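Local coordinates for protein HhaI Restriction Endonuclease (Haemophilus parahaemolyticus, PDB 6UKI) that probably cuts double-stranded DNA at a short specific recognition sequence (GCGC for HhaI), using metal ions held against the DNA backbone, at residues I45-P50 and F128-N133. Sequence-based numbering, arbitrary orientation.
Sequences IEAKMP and FFITSN. With CA (calcium ion), chain G; nucleotides of chain B.
Three backbone hydrogen bonds join E46 and K48 to F128 and I130, showing how a parallel strand pair can hold a metal site at its end. E46 N donates to F128 O at 2.9 Å, I130 N returns a bond to E46 O, and K48 N meets I130 O at 3.1 Å. Past K48 the side chain of T131 takes over: its hydroxyl, anti to the backbone N (chi1 178°), lies in the plane of the K48 carbonyl, with OG1 donating to K48 O at 2.8 Å.

Apolar packing fills both faces. I130 CG2 touches I45 CG2 and A47 CB, on the face covered by helix 3-18. On the other, E46 CB sits over the F129 ring, a CH-pi contact 4.2 Å from the centroid, while K48 CD approaches the ring edge; Y121 and F139 also pack against this ring.

The polar ends turn from F129 to the DNA. Bent at chi2 (65°), E46 brings OE1 to calcium at 2.3 Å, its carboxylate steeply inclined to the ring, while OE2 bonds to S33. A47 O, D34, a water and OP1 of DC9 of chain B are the other ligands. K48 NZ donates to OP2 of DC9 of chain B at 2.9 Å and also reaches E46 OE1 in a long, weak salt bridge.

D34, just before strand 35-37, and the run E46, A47, K48 at the end of strand 43-47 are consistent with the PD-(D/E)XK nuclease motif, with D34, E46 and K48 in its acidic and lysine positions, here gripping metal and phosphate together.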
loop_
_atom_site.group_PDB
_atom_site.type_symbol
_atom_site.label_atom_id
_atom_site.label_comp_id
_atom_site.label_asym_id
_atom_site.label_seq_id
_atom_site.Cartn_x
_atom_site.Cartn_y
_atom_site.Cartn_z
ATOM N N ILE A 45 0.593 5.854 14.379
ATOM C CA ILE A 45 1.894 6.184 13.811
ATOM C C ILE A 45 2.045 5.389 12.525
ATOM O O ILE A 45 1.871 4.165 12.526
ATOM C CB ILE A 45 3.039 5.849 14.781
ATOM C CG1 ILE A 45 2.837 6.548 16.123
ATOM C CG2 ILE A 45 4.386 6.212 14.166
ATOM C CD1 ILE A 45 3.780 6.036 17.196
ATOM N N GLU A 46 2.378 6.072 11.435
ATOM C CA GLU A 46 2.513 5.432 10.134
ATOM C C GLU A 46 3.988 5.222 9.799
ATOM O O GLU A 46 4.761 6.184 9.764
ATOM C CB GLU A 46 1.832 6.273 9.057
ATOM C CG GLU A 46 1.916 5.681 7.656
ATOM C CD GLU A 46 1.169 4.365 7.512
ATOM O OE1 GLU A 46 1.345 3.708 6.468
ATOM O OE2 GLU A 46 0.409 3.984 8.427
ATOM N N ALA A 47 4.365 3.970 9.533
ATOM C CA ALA A 47 5.718 3.614 9.121
ATOM C C ALA A 47 5.812 3.583 7.600
ATOM O O ALA A 47 4.943 3.011 6.939
ATOM C CB ALA A 47 6.103 2.244 9.689
ATOM N N LYS A 48 6.867 4.183 7.045
ATOM C CA LYS A 48 7.088 4.163 5.602
ATOM C C LYS A 48 8.581 4.113 5.326
ATOM O O LYS A 48 9.349 4.829 5.964
ATOM C CB LYS A 48 6.486 5.400 4.917
ATOM C CG LYS A 48 4.981 5.469 5.010
ATOM C CD LYS A 48 4.366 6.217 3.864
ATOM C CE LYS A 48 2.990 5.636 3.557
ATOM N NZ LYS A 48 3.042 4.143 3.613
ATOM N N MET A 49 8.990 3.279 4.373
ATOM C CA MET A 49 10.398 3.215 3.988
ATOM C C MET A 49 10.808 4.488 3.243
ATOM O O MET A 49 9.959 5.271 2.812
ATOM C CB MET A 49 10.660 1.977 3.127
ATOM C CG MET A 49 11.050 0.742 3.913
ATOM S SD MET A 49 10.772 -0.809 3.034
ATOM C CE MET A 49 12.435 -1.344 2.688
ATOM N N PRO A 50 12.113 4.725 3.074
ATOM C CA PRO A 50 12.539 5.937 2.352
ATOM C C PRO A 50 11.959 6.071 0.952
ATOM O O PRO A 50 11.739 7.197 0.491
ATOM C CB PRO A 50 14.062 5.795 2.327
ATOM C CG PRO A 50 14.362 5.075 3.581
ATOM C CD PRO A 50 13.251 4.071 3.745
ATOM N N PHE A 128 1.606 10.938 13.612
ATOM C CA PHE A 128 3.047 10.936 13.430
ATOM C C PHE A 128 3.443 9.896 12.393
ATOM O O PHE A 128 2.782 8.868 12.231
ATOM C CB PHE A 128 3.771 10.662 14.753
ATOM C CG PHE A 128 3.673 11.791 15.727
ATOM C CD1 PHE A 128 2.599 11.883 16.595
ATOM C CD2 PHE A 128 4.645 12.777 15.760
ATOM C CE1 PHE A 128 2.504 12.932 17.488
ATOM C CE2 PHE A 128 4.554 13.826 16.648
ATOM C CZ PHE A 128 3.483 13.901 17.517
ATOM N N PHE A 129 4.531 10.182 11.690
ATOM C CA PHE A 129 5.174 9.233 10.797
ATOM C C PHE A 129 6.495 8.786 11.403
ATOM O O PHE A 129 7.127 9.522 12.168
ATOM C CB PHE A 129 5.441 9.853 9.426
ATOM C CG PHE A 129 4.239 9.922 8.543
ATOM C CD1 PHE A 129 3.288 10.910 8.725
ATOM C CD2 PHE A 129 4.068 9.012 7.513
ATOM C CE1 PHE A 129 2.177 10.981 7.904
ATOM C CE2 PHE A 129 2.962 9.078 6.690
ATOM C CZ PHE A 129 2.013 10.063 6.888
ATOM N N ILE A 130 6.916 7.580 11.046
ATOM C CA ILE A 130 8.237 7.083 11.397
ATOM C C ILE A 130 8.891 6.518 10.143
ATOM O O ILE A 130 8.236 5.862 9.324
ATOM C CB ILE A 130 8.168 6.030 12.526
ATOM C CG1 ILE A 130 9.567 5.510 12.869
ATOM C CG2 ILE A 130 7.242 4.898 12.144
ATOM C CD1 ILE A 130 9.710 5.012 14.298
ATOM N N THR A 131 10.181 6.794 9.988
ATOM C CA THR A 131 10.986 6.293 8.880
ATOM C C THR A 131 12.449 6.411 9.302
ATOM O O THR A 131 12.744 6.743 10.455
ATOM C CB THR A 131 10.655 7.044 7.580
ATOM O OG1 THR A 131 11.485 6.558 6.515
ATOM C CG2 THR A 131 10.842 8.547 7.735
ATOM N N SER A 132 13.375 6.130 8.380
ATOM C CA SER A 132 14.780 6.043 8.762
ATOM C C SER A 132 15.689 6.535 7.646
ATOM O O SER A 132 15.425 6.291 6.468
ATOM C CB SER A 132 15.172 4.607 9.133
ATOM O OG SER A 132 16.582 4.437 9.095
ATOM N N ASN A 133 16.763 7.227 8.039
ATOM C CA ASN A 133 17.872 7.587 7.161
ATOM C C ASN A 133 19.169 6.920 7.611
ATOM O O ASN A 133 20.258 7.465 7.417
ATOM C CB ASN A 133 18.048 9.105 7.106
ATOM C CG ASN A 133 18.515 9.692 8.429
ATOM O OD1 ASN A 133 18.454 9.041 9.473
ATOM N ND2 ASN A 133 18.987 10.932 8.389
HETATM CA CA CA G . 3.024 2.167 6.311
ATOM P P DT B 10 6.180 0.583 2.424
ATOM O OP1 DT B 10 7.301 0.593 3.384
ATOM O OP2 DT B 10 5.025 1.491 2.605
ATOM O "O5'" DT B 10 6.775 0.844 0.960
ATOM C "C5'" DT B 10 8.048 0.337 0.599
ATOM C "C4'" DT B 10 7.919 -0.931 -0.224
ATOM O "O4'" DT B 10 7.165 -0.667 -1.444
ATOM C "C3'" DT B 10 9.248 -1.548 -0.670
ATOM O "O3'" DT B 10 9.168 -2.961 -0.559
ATOM C "C2'" DT B 10 9.370 -1.094 -2.129
ATOM C "C1'" DT B 10 7.914 -1.095 -2.576
ATOM N N1 DT B 10 7.610 -0.162 -3.740
ATOM C C2 DT B 10 6.906 -0.639 -4.835
ATOM O O2 DT B 10 6.530 -1.789 -4.942
ATOM N N3 DT B 10 6.660 0.287 -5.809
ATOM C C4 DT B 10 7.037 1.616 -5.809
ATOM O O4 DT B 10 6.771 2.373 -6.739
ATOM C C5 DT B 10 7.767 2.056 -4.639
ATOM C C7 DT B 10 8.225 3.482 -4.528
ATOM C C6 DT B 10 8.013 1.157 -3.671
ATOM P P DC B 9 1.257 0.732 4.175
ATOM O OP1 DC B 9 1.848 0.612 5.517
ATOM O OP2 DC B 9 1.051 2.037 3.543
ATOM O "O5'" DC B 9 2.180 -0.134 3.201
ATOM C "C5'" DC B 9 2.823 -1.268 3.700
ATOM C "C4'" DC B 9 3.510 -2.032 2.597
ATOM O "O4'" DC B 9 2.543 -2.579 1.672
ATOM C "C3'" DC B 9 4.426 -1.230 1.702
ATOM O "O3'" DC B 9 5.634 -0.930 2.369
ATOM C "C2'" DC B 9 4.624 -2.238 0.571
ATOM C "C1'" DC B 9 3.196 -2.789 0.415
ATOM N N1 DC B 9 2.419 -2.089 -0.656
ATOM C C2 DC B 9 2.502 -2.542 -1.968
ATOM O O2 DC B 9 3.190 -3.530 -2.212
ATOM N N3 DC B 9 1.810 -1.887 -2.937
ATOM C C4 DC B 9 1.063 -0.821 -2.624
ATOM N N4 DC B 9 0.394 -0.211 -3.609
ATOM C C5 DC B 9 0.972 -0.335 -1.289
ATOM C C6 DC B 9 1.661 -0.989 -0.346
HETATM O O HOH W 1 4.264 0.485 7.032
#